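Type IV pilus assembly protein PilF (Pseudomonas aeruginosa, PDB 2HO1) is an outer-membrane lipoprotein with six tetratricopeptide repeats that binds the secretin subunit PilQ and is essential for its outer-membrane localization and assembly into secretin dodecamers. Local coordinates at residues Glu123-Leu128 / Gly148-Gln153; Arg142-Leu147 / Lys161-Lys166; Leu89-Tyr94 / Asn109-Phe114. All coordinates share one frame; numbering follows the deposited sequence.

Interaction 1 (Glu123-Leu128 / Gly148-Gln153)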
loop_
_atom_site.group_PDB
_atom_site.type_symbol
_atom_site.label_atom_id
_atom_site.label_comp_id
_atom_site.label_asym_id
_atom_site.label_seq_id
_atom_site.Cartn_x
_atom_site.Cartn_y
_atom_site.Cartn_z
ATOM N N GLU A 123 11.376 -5.901 0.839
ATOM C CA GLU A 123 11.160 -5.729 -0.578
ATOM C C GLU A 123 9.839 -6.351 -1.035
ATOM O O GLU A 123 9.180 -5.792 -1.894
ATOM C CB GLU A 123 12.335 -6.310 -1.373
ATOM C CG GLU A 123 13.666 -5.579 -1.144
ATOM C CD GLU A 123 14.850 -6.415 -1.631
ATOM O OE1 GLU A 123 15.323 -7.275 -0.877
ATOM O OE2 GLU A 123 15.281 -6.241 -2.775
ATOM N N ALA A 124 9.469 -7.509 -0.478
ATOM C CA ALA A 124 8.195 -8.153 -0.816
ATOM C C ALA A 124 7.074 -7.152 -0.501
ATOM O O ALA A 124 6.235 -6.847 -1.360
ATOM C CB ALA A 124 7.987 -9.432 0.043
ATOM N N TYR A 125 7.094 -6.637 0.729
ATOM C CA TYR A 125 6.084 -5.682 1.206
ATOM C C TYR A 125 5.950 -4.505 0.244
ATOM O O TYR A 125 4.844 -4.165 -0.182
ATOM C CB TYR A 125 6.467 -5.177 2.612
ATOM C CG TYR A 125 5.311 -4.545 3.374
ATOM C CD1 TYR A 125 4.229 -5.322 3.813
ATOM C CD2 TYR A 125 5.302 -3.172 3.665
ATOM C CE1 TYR A 125 3.173 -4.754 4.514
ATOM C CE2 TYR A 125 4.240 -2.591 4.384
ATOM C CZ TYR A 125 3.184 -3.400 4.798
ATOM O OH TYR A 125 2.140 -2.847 5.482
ATOM N N GLN A 126 7.080 -3.904 -0.132
ATOM C CA GLN A 126 7.079 -2.789 -1.054
ATOM C C GLN A 126 6.431 -3.107 -2.417
ATOM O O GLN A 126 5.619 -2.301 -2.921
ATOM C CB GLN A 126 8.511 -2.276 -1.268
ATOM C CG GLN A 126 9.114 -1.628 -0.004
ATOM C CD GLN A 126 10.625 -1.341 -0.115
ATOM O OE1 GLN A 126 11.364 -2.052 -0.813
ATOM N NE2 GLN A 126 11.091 -0.308 0.600
ATOM N N ARG A 127 6.787 -4.253 -3.013
ATOM C CA ARG A 127 6.229 -4.614 -4.314
ATOM C C ARG A 127 4.750 -4.895 -4.190
ATOM O O ARG A 127 3.988 -4.526 -5.065
ATOM C CB ARG A 127 6.946 -5.832 -4.924
ATOM C CG ARG A 127 8.417 -5.626 -5.172
ATOM C CD ARG A 127 8.681 -4.523 -6.183
ATOM N NE ARG A 127 10.079 -4.456 -6.604
ATOM C CZ ARG A 127 10.506 -3.694 -7.615
ATOM N NH1 ARG A 127 9.635 -2.959 -8.291
ATOM N NH2 ARG A 127 11.794 -3.648 -7.946
ATOM N N LEU A 128 4.350 -5.534 -3.095
ATOM C CA LEU A 128 2.953 -5.845 -2.862
ATOM C C LEU A 128 2.116 -4.573 -2.625
ATOM O O LEU A 128 0.972 -4.493 -3.076
ATOM C CB LEU A 128 2.819 -6.813 -1.686
ATOM C CG LEU A 128 3.395 -8.195 -2.010
ATOM C CD1 LEU A 128 3.535 -9.008 -0.709
ATOM C CD2 LEU A 128 2.492 -8.928 -3.039
ATOM N N GLY A 148 -0.544 -9.885 4.121
ATOM C CA GLY A 148 -0.758 -10.472 5.442
ATOM C C GLY A 148 0.340 -11.465 5.833
ATOM O O GLY A 148 0.846 -11.444 6.955
ATOM N N LEU A 149 0.738 -12.333 4.914
ATOM C CA LEU A 149 1.782 -13.292 5.247
ATOM C C LEU A 149 3.100 -12.568 5.541
ATOM O O LEU A 149 3.784 -12.907 6.516
ATOM C CB LEU A 149 1.948 -14.319 4.117
ATOM C CG LEU A 149 0.759 -15.270 3.908
ATOM C CD1 LEU A 149 0.870 -15.900 2.544
ATOM C CD2 LEU A 149 0.695 -16.351 4.979
ATOM N N VAL A 150 3.452 -11.566 4.725
ATOM C CA VAL A 150 4.684 -10.799 4.949
ATOM C C VAL A 150 4.592 -10.098 6.311
ATOM O O VAL A 150 5.577 -10.019 7.050
ATOM C CB VAL A 150 4.913 -9.739 3.816
ATOM C CG1 VAL A 150 6.045 -8.767 4.190
ATOM C CG2 VAL A 150 5.232 -10.448 2.487
ATOM N N SER A 151 3.410 -9.600 6.667
ATOM C CA SER A 151 3.257 -8.925 7.944
ATOM C C SER A 151 3.544 -9.887 9.101
ATOM O O SER A 151 4.111 -9.489 10.143
ATOM C CB SER A 151 1.847 -8.328 8.077
ATOM O OG SER A 151 1.690 -7.232 7.200
ATOM N N LEU A 152 3.142 -11.146 8.929
ATOM C CA LEU A 152 3.397 -12.158 9.945
ATOM C C LEU A 152 4.890 -12.245 10.223
ATOM O O LEU A 152 5.327 -12.171 11.370
ATOM C CB LEU A 152 2.881 -13.518 9.479
ATOM C CG LEU A 152 1.628 -14.078 10.150
ATOM C CD1 LEU A 152 0.792 -12.975 10.757
ATOM C CD2 LEU A 152 0.820 -14.879 9.157
ATOM N N GLN A 153 5.668 -12.380 9.155
ATOM C CA GLN A 153 7.114 -12.482 9.261
ATOM C C GLN A 153 7.784 -11.228 9.790
ATOM O O GLN A 153 8.932 -11.273 10.215
ATOM C CB GLN A 153 7.722 -12.857 7.911
ATOM C CG GLN A 153 7.282 -14.245 7.425
ATOM C CD GLN A 153 7.398 -15.303 8.520
ATOM O OE1 GLN A 153 8.426 -15.419 9.167
ATOM N NE2 GLN A 153 6.334 -16.064 8.730
#
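Ser151 OG, 3.9 Å from Tyr125 CE1 across the contact, is held by two polar groups through hydrogen bonds: Leu147 O, one turn back on its own helix, and Gln159 OE1 on helix 157-170. With OG anti to the carbonyl carbon (chi1 -70°), the small side chain folds back to reach Leu147 O, which lets a hydroxyl sit at a buried helix surface beside an aromatic ring. No hydrogen bond joins the two segments; the join itself is made by Val150, whose branched side chain divides its methyls between two neighbourhoods. CG1 lies obliquely against the Tyr125 ring, 3.9 Å from CD1, while CG2 drops between Ala124 CB at 3.8 Å and Leu128 CD1 at 3.9 Å. Helices 121-131 and 140-153 are assigned to TPR 3 and TPR 4, so this is the packing of one tetratricopeptide repeat on the next, near-antiparallel at 153° with the axes of the two segments 9.8 Å apart at closest. Side chains rather than backbones fill such a separation, and a beta-branched valine, with one methyl for the ring and one for Ala124 and Leu128, suits it. Tyr125 is turned with CG anti to the backbone N (chi1 -162°), carrying its ring past Val150 toward helix 157-170. There its hydroxyl is hydrogen-bonded to Tyr163 OH and to Glu130 OE2 of the second subunit.

Interaction 2 (Arg142-Leu147 / Lys161-Lys166)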
loop_
_atom_site.group_PDB
_atom_site.type_symbol
_atom_site.label_atom_id
_atom_site.label_comp_id
_atom_site.label_asym_id
_atom_site.label_seq_id
_atom_site.Cartn_x
_atom_site.Cartn_y
_atom_site.Cartn_z
ATOM N N ARG A 142 -5.318 -11.987 -3.616
ATOM C CA ARG A 142 -4.038 -12.681 -3.369
ATOM C C ARG A 142 -2.973 -11.691 -2.942
ATOM O O ARG A 142 -2.096 -12.010 -2.132
ATOM C CB ARG A 142 -3.565 -13.407 -4.632
ATOM C CG ARG A 142 -4.045 -14.846 -4.697
ATOM C CD ARG A 142 -4.239 -15.382 -6.133
ATOM N NE ARG A 142 -3.179 -15.049 -7.094
ATOM C CZ ARG A 142 -3.032 -15.678 -8.263
ATOM N NH1 ARG A 142 -3.869 -16.669 -8.590
ATOM N NH2 ARG A 142 -2.068 -15.321 -9.116
ATOM N N VAL A 143 -3.023 -10.493 -3.525
ATOM C CA VAL A 143 -2.086 -9.466 -3.150
ATOM C C VAL A 143 -2.232 -9.182 -1.652
ATOM O O VAL A 143 -1.228 -9.075 -0.941
ATOM C CB VAL A 143 -2.340 -8.167 -3.947
ATOM C CG1 VAL A 143 -1.494 -7.055 -3.402
ATOM C CG2 VAL A 143 -2.058 -8.413 -5.422
ATOM N N PHE A 144 -3.465 -9.061 -1.167
ATOM C CA PHE A 144 -3.686 -8.802 0.248
ATOM C C PHE A 144 -3.339 -10.004 1.121
ATOM O O PHE A 144 -2.939 -9.844 2.290
ATOM C CB PHE A 144 -5.122 -8.371 0.515
ATOM C CG PHE A 144 -5.400 -6.959 0.104
ATOM C CD1 PHE A 144 -4.640 -5.907 0.623
ATOM C CD2 PHE A 144 -6.388 -6.668 -0.829
ATOM C CE1 PHE A 144 -4.848 -4.608 0.225
ATOM C CE2 PHE A 144 -6.590 -5.343 -1.227
ATOM C CZ PHE A 144 -5.812 -4.323 -0.690
ATOM N N GLU A 145 -3.534 -11.205 0.595
ATOM C CA GLU A 145 -3.129 -12.371 1.356
ATOM C C GLU A 145 -1.598 -12.268 1.560
ATOM O O GLU A 145 -1.093 -12.473 2.655
ATOM C CB GLU A 145 -3.426 -13.662 0.593
ATOM C CG GLU A 145 -2.881 -14.895 1.317
ATOM C CD GLU A 145 -3.133 -16.190 0.574
ATOM O OE1 GLU A 145 -2.931 -16.232 -0.664
ATOM O OE2 GLU A 145 -3.529 -17.171 1.245
ATOM N N ASN A 146 -0.871 -11.955 0.496
ATOM C CA ASN A 146 0.584 -11.838 0.574
ATOM C C ASN A 146 1.056 -10.751 1.535
ATOM O O ASN A 146 2.041 -10.933 2.242
ATOM C CB ASN A 146 1.189 -11.638 -0.818
ATOM C CG ASN A 146 1.198 -12.922 -1.617
ATOM O OD1 ASN A 146 1.212 -14.007 -1.040
ATOM N ND2 ASN A 146 1.191 -12.813 -2.939
ATOM N N LEU A 147 0.341 -9.639 1.574
ATOM C CA LEU A 147 0.672 -8.555 2.492
ATOM C C LEU A 147 0.493 -9.078 3.909
ATOM O O LEU A 147 1.276 -8.758 4.811
ATOM C CB LEU A 147 -0.234 -7.345 2.219
ATOM C CG LEU A 147 0.216 -6.523 0.998
ATOM C CD1 LEU A 147 -0.883 -5.503 0.601
ATOM C CD2 LEU A 147 1.520 -5.794 1.307
ATOM N N LYS A 161 -3.600 -9.382 10.295
ATOM C CA LYS A 161 -5.028 -9.625 10.418
ATOM C C LYS A 161 -5.823 -8.694 9.525
ATOM O O LYS A 161 -6.748 -9.146 8.818
ATOM C CB LYS A 161 -5.448 -9.470 11.888
ATOM C CG LYS A 161 -6.892 -9.769 12.195
ATOM C CD LYS A 161 -7.117 -9.478 13.670
ATOM C CE LYS A 161 -8.585 -9.431 14.080
ATOM N NZ LYS A 161 -8.662 -8.934 15.501
ATOM N N GLU A 162 -5.486 -7.402 9.547
ATOM C CA GLU A 162 -6.195 -6.445 8.697
ATOM C C GLU A 162 -6.014 -6.789 7.214
ATOM O O GLU A 162 -6.951 -6.681 6.437
ATOM C CB GLU A 162 -5.763 -4.994 8.999
ATOM C CG GLU A 162 -6.261 -4.544 10.369
ATOM C CD GLU A 162 -6.114 -3.050 10.663
ATOM O OE1 GLU A 162 -6.395 -2.191 9.784
ATOM O OE2 GLU A 162 -5.738 -2.738 11.817
ATOM N N TYR A 163 -4.823 -7.225 6.821
ATOM C CA TYR A 163 -4.611 -7.583 5.437
ATOM C C TYR A 163 -5.420 -8.827 5.106
ATOM O O TYR A 163 -6.069 -8.882 4.067
ATOM C CB TYR A 163 -3.124 -7.790 5.145
ATOM C CG TYR A 163 -2.367 -6.472 4.949
ATOM C CD1 TYR A 163 -2.830 -5.497 4.043
ATOM C CD2 TYR A 163 -1.185 -6.211 5.649
ATOM C CE1 TYR A 163 -2.123 -4.290 3.841
ATOM C CE2 TYR A 163 -0.484 -5.028 5.451
ATOM C CZ TYR A 163 -0.945 -4.082 4.558
ATOM O OH TYR A 163 -0.206 -2.960 4.347
ATOM N N PHE A 164 -5.403 -9.822 5.990
ATOM C CA PHE A 164 -6.188 -11.029 5.760
ATOM C C PHE A 164 -7.691 -10.730 5.631
ATOM O O PHE A 164 -8.364 -11.319 4.788
ATOM C CB PHE A 164 -5.927 -12.065 6.863
ATOM C CG PHE A 164 -4.539 -12.677 6.797
ATOM C CD1 PHE A 164 -3.981 -13.026 5.569
ATOM C CD2 PHE A 164 -3.799 -12.903 7.957
ATOM C CE1 PHE A 164 -2.706 -13.585 5.508
ATOM C CE2 PHE A 164 -2.538 -13.455 7.907
ATOM C CZ PHE A 164 -1.985 -13.797 6.690
ATOM N N GLU A 165 -8.212 -9.820 6.451
ATOM C CA GLU A 165 -9.617 -9.457 6.341
ATOM C C GLU A 165 -9.916 -8.809 4.988
ATOM O O GLU A 165 -10.987 -9.047 4.405
ATOM C CB GLU A 165 -10.027 -8.520 7.485
ATOM C CG GLU A 165 -10.197 -9.242 8.804
ATOM C CD GLU A 165 -10.246 -8.305 10.006
ATOM O OE1 GLU A 165 -9.879 -7.117 9.864
ATOM O OE2 GLU A 165 -10.624 -8.763 11.108
ATOM N N LYS A 166 -8.996 -7.981 4.481
ATOM C CA LYS A 166 -9.217 -7.364 3.171
ATOM C C LYS A 166 -9.281 -8.455 2.093
ATOM O O LYS A 166 -10.114 -8.399 1.162
ATOM C CB LYS A 166 -8.104 -6.343 2.816
ATOM C CG LYS A 166 -8.036 -5.102 3.716
ATOM C CD LYS A 166 -7.007 -4.106 3.193
ATOM C CE LYS A 166 -6.510 -3.193 4.295
ATOM N NZ LYS A 166 -7.562 -2.315 4.924
#
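Leu147 CB sits squarely over the centre of the Tyr163 ring, 3.6 Å from its centroid and 11° off the ring normal, in a CH-pi contact that marks the tight part of this helix pair. The axes come within 7.5 Å, close enough for backbone to take part: the carbonyl O of Phe144 lies 3.5 Å from Tyr163 CB. Phe144 and Tyr163 cross at about a right angle, CD1 to CD1 at 3.9 Å, with Tyr163 at the edge of the Phe144 ring.

Two partly exposed margins are looser. At one, Lys166 CB makes a CH-pi contact over a face of Phe144, 4.0 Å from the ring centroid, and CD reaches on to CE1; the chain then bends at its last torsion (chi4 -62°) to send NZ to the carbonyl O of Gln133 of the second subunit. A lysine suits the place because its methylenes pack on the ring while its ammonium group reaches a carbonyl. At the other, Phe164 CE1 stands 3.5 Å from Glu145 O. Glu145 CG stays at the margin of that ring, and its OE2 is hydrogen-bonded to Ser176 OG. Helices 140-153 and 157-170, antiparallel at 165°, form the helix hairpin of a tetratricopeptide repeat, here the one assigned as TPR 4.

Interaction 3 (Leu89-Tyr94 / Asn109-Phe114); sequences LADEEY and NNYGGF
Tyr94 reaches across to helix 105-117 and can be followed outward from CB, which rests over the face of the Tyr111 ring, 3.4 Å from CD1. CG and CD2 continue along that ring, both 3.5 Å from Tyr111 CD1, while CD1 of Tyr94 meets Tyr111 CB. The rings are nearly parallel (23°) but displaced, with little of one over the other; instead Tyr111 CA stands over the centre of the Tyr94 ring in a CH-pi contact, 3.8 Å from its centroid. CE2 then touches Phe114 CB at 3.6 Å, CE1 passes Tyr111 N and Asn110 CB, and the OH ends 3.5 Å from Asn110 CB, its hydrogen bond being to Gln82 OE1 on helix 71-83.

Beside this aromatic cluster, small Ala90 lets the end of the Phe114 ring approach its CB. Asp91, with CG anti to the backbone N (chi1 -171°), brings OD1 to the edges of the Tyr111 and Phe114 rings. Tyr111 OH donates to OD1 at 2.6 Å, arriving from above the carboxylate, 40° out of its plane. OD1 also forms a salt bridge with Arg120 and OD2 one with Arg95; together these probably hold the carboxylate's rotation and stabilise its negative charge, so the junction assigned to TPR 2 and TPR 3 joins ring packing to a short charged hydrogen bond.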
loop_
_atom_site.group_PDB
_atom_site.type_symbol
_atom_site.label_atom_id
_atom_site.label_comp_id
_atom_site.label_asym_id
_atom_site.label_seq_id
_atom_site.Cartn_x
_atom_site.Cartn_y
_atom_site.Cartn_z
ATOM N N LEU A 89 18.556 -15.691 -11.189
ATOM C CA LEU A 89 17.980 -15.603 -12.531
ATOM C C LEU A 89 16.515 -15.173 -12.454
ATOM O O LEU A 89 16.057 -14.354 -13.249
ATOM C CB LEU A 89 18.090 -16.952 -13.260
ATOM C CG LEU A 89 19.523 -17.530 -13.345
ATOM C CD1 LEU A 89 19.527 -18.774 -14.285
ATOM C CD2 LEU A 89 20.495 -16.452 -13.878
ATOM N N ALA A 90 15.784 -15.734 -11.504
ATOM C CA ALA A 90 14.370 -15.387 -11.364
ATOM C C ALA A 90 14.239 -13.889 -11.062
ATOM O O ALA A 90 13.465 -13.197 -11.717
ATOM C CB ALA A 90 13.725 -16.226 -10.249
ATOM N N ASP A 91 15.027 -13.396 -10.099
ATOM C CA ASP A 91 15.013 -11.990 -9.711
ATOM C C ASP A 91 15.293 -11.087 -10.915
ATOM O O ASP A 91 14.617 -10.061 -11.139
ATOM C CB ASP A 91 16.072 -11.698 -8.629
ATOM C CG ASP A 91 15.929 -10.303 -8.054
ATOM O OD1 ASP A 91 15.112 -10.147 -7.125
ATOM O OD2 ASP A 91 16.595 -9.364 -8.542
ATOM N N GLU A 92 16.302 -11.456 -11.694
ATOM C CA GLU A 92 16.637 -10.657 -12.871
ATOM C C GLU A 92 15.478 -10.623 -13.903
ATOM O O GLU A 92 15.252 -9.606 -14.577
ATOM C CB GLU A 92 17.873 -11.231 -13.545
ATOM C CG GLU A 92 18.320 -10.473 -14.775
ATOM C CD GLU A 92 19.578 -11.082 -15.351
ATOM O OE1 GLU A 92 19.484 -12.006 -16.174
ATOM O OE2 GLU A 92 20.667 -10.654 -14.943
ATOM N N GLU A 93 14.775 -11.737 -14.050
ATOM C CA GLU A 93 13.680 -11.774 -15.006
ATOM C C GLU A 93 12.471 -11.007 -14.470
ATOM O O GLU A 93 11.762 -10.367 -15.229
ATOM C CB GLU A 93 13.309 -13.209 -15.334
ATOM C CG GLU A 93 14.279 -13.900 -16.307
ATOM C CD GLU A 93 14.450 -13.138 -17.620
ATOM O OE1 GLU A 93 13.434 -12.724 -18.233
ATOM O OE2 GLU A 93 15.607 -12.961 -18.055
ATOM N N TYR A 94 12.217 -11.107 -13.165
ATOM C CA TYR A 94 11.146 -10.339 -12.553
ATOM C C TYR A 94 11.395 -8.849 -12.736
ATOM O O TYR A 94 10.478 -8.094 -13.040
ATOM C CB TYR A 94 10.997 -10.689 -11.072
ATOM C CG TYR A 94 10.037 -11.826 -10.798
ATOM C CD1 TYR A 94 8.756 -11.822 -11.329
ATOM C CD2 TYR A 94 10.412 -12.901 -10.006
ATOM C CE1 TYR A 94 7.878 -12.856 -11.081
ATOM C CE2 TYR A 94 9.540 -13.938 -9.752
ATOM C CZ TYR A 94 8.273 -13.911 -10.291
ATOM O OH TYR A 94 7.402 -14.942 -10.040
ATOM N N ASN A 109 2.717 -8.886 -8.029
ATOM C CA ASN A 109 2.290 -9.835 -7.009
ATOM C C ASN A 109 3.111 -11.126 -7.069
ATOM O O ASN A 109 3.487 -11.639 -6.041
ATOM C CB ASN A 109 0.786 -10.135 -7.129
ATOM C CG ASN A 109 0.300 -11.084 -6.041
ATOM O OD1 ASN A 109 0.472 -10.831 -4.845
ATOM N ND2 ASN A 109 -0.306 -12.174 -6.447
ATOM N N ASN A 110 3.388 -11.637 -8.275
ATOM C CA ASN A 110 4.203 -12.833 -8.419
ATOM C C ASN A 110 5.619 -12.557 -7.860
ATOM O O ASN A 110 6.200 -13.404 -7.175
ATOM C CB ASN A 110 4.318 -13.235 -9.890
ATOM C CG ASN A 110 3.010 -13.840 -10.448
ATOM O OD1 ASN A 110 2.135 -14.231 -9.696
ATOM N ND2 ASN A 110 2.900 -13.922 -11.762
ATOM N N TYR A 111 6.173 -11.385 -8.169
ATOM C CA TYR A 111 7.497 -11.034 -7.677
ATOM C C TYR A 111 7.508 -10.888 -6.137
ATOM O O TYR A 111 8.410 -11.413 -5.452
ATOM C CB TYR A 111 8.002 -9.763 -8.386
ATOM C CG TYR A 111 9.450 -9.343 -8.062
ATOM C CD1 TYR A 111 10.437 -10.296 -7.727
ATOM C CD2 TYR A 111 9.841 -8.001 -8.162
ATOM C CE1 TYR A 111 11.773 -9.905 -7.505
ATOM C CE2 TYR A 111 11.167 -7.604 -7.950
ATOM C CZ TYR A 111 12.131 -8.565 -7.616
ATOM O OH TYR A 111 13.422 -8.146 -7.328
ATOM N N GLY A 112 6.512 -10.201 -5.579
ATOM C CA GLY A 112 6.460 -10.073 -4.133
ATOM C C GLY A 112 6.309 -11.424 -3.451
ATOM O O GLY A 112 6.815 -11.649 -2.312
ATOM N N GLY A 113 5.603 -12.329 -4.134
ATOM C CA GLY A 113 5.434 -13.682 -3.608
ATOM C C GLY A 113 6.828 -14.349 -3.601
ATOM O O GLY A 113 7.212 -15.035 -2.647
ATOM N N PHE A 114 7.582 -14.121 -4.673
ATOM C CA PHE A 114 8.948 -14.673 -4.819
ATOM C C PHE A 114 9.810 -14.097 -3.682
ATOM O O PHE A 114 10.498 -14.842 -2.957
ATOM C CB PHE A 114 9.535 -14.268 -6.180
ATOM C CG PHE A 114 11.028 -14.495 -6.295
ATOM C CD1 PHE A 114 11.554 -15.792 -6.330
ATOM C CD2 PHE A 114 11.909 -13.416 -6.329
ATOM C CE1 PHE A 114 12.949 -16.010 -6.402
ATOM C CE2 PHE A 114 13.287 -13.614 -6.395
ATOM C CZ PHE A 114 13.811 -14.917 -6.434
#

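How the interactions relate
All three contacts are buried and pair near-antiparallel helices, but they occupy different levels of the repeat array. Interaction 2 lies within the repeat assigned as TPR 4, whereas interactions 1 and 3 join successive repeats across wider axis separations. Interactions 1 and 2 share helix 140-153, and both reach the second subunit; no other chain of the assembly touches the segments of interaction 3. Helices 105-117 and 121-131 link interaction 3 to interaction 1, with Leu128 packed on Asn109, and a probable hydrogen bond from Asn146 to Asn109 connects interactions 2 and 3. Interaction 1 is small and apolar, centred on one valine; interaction 2 packs aliphatic chains on aromatic faces with close backbones; interaction 3 adds to its aromatic cluster the only hydrogen bond between segments.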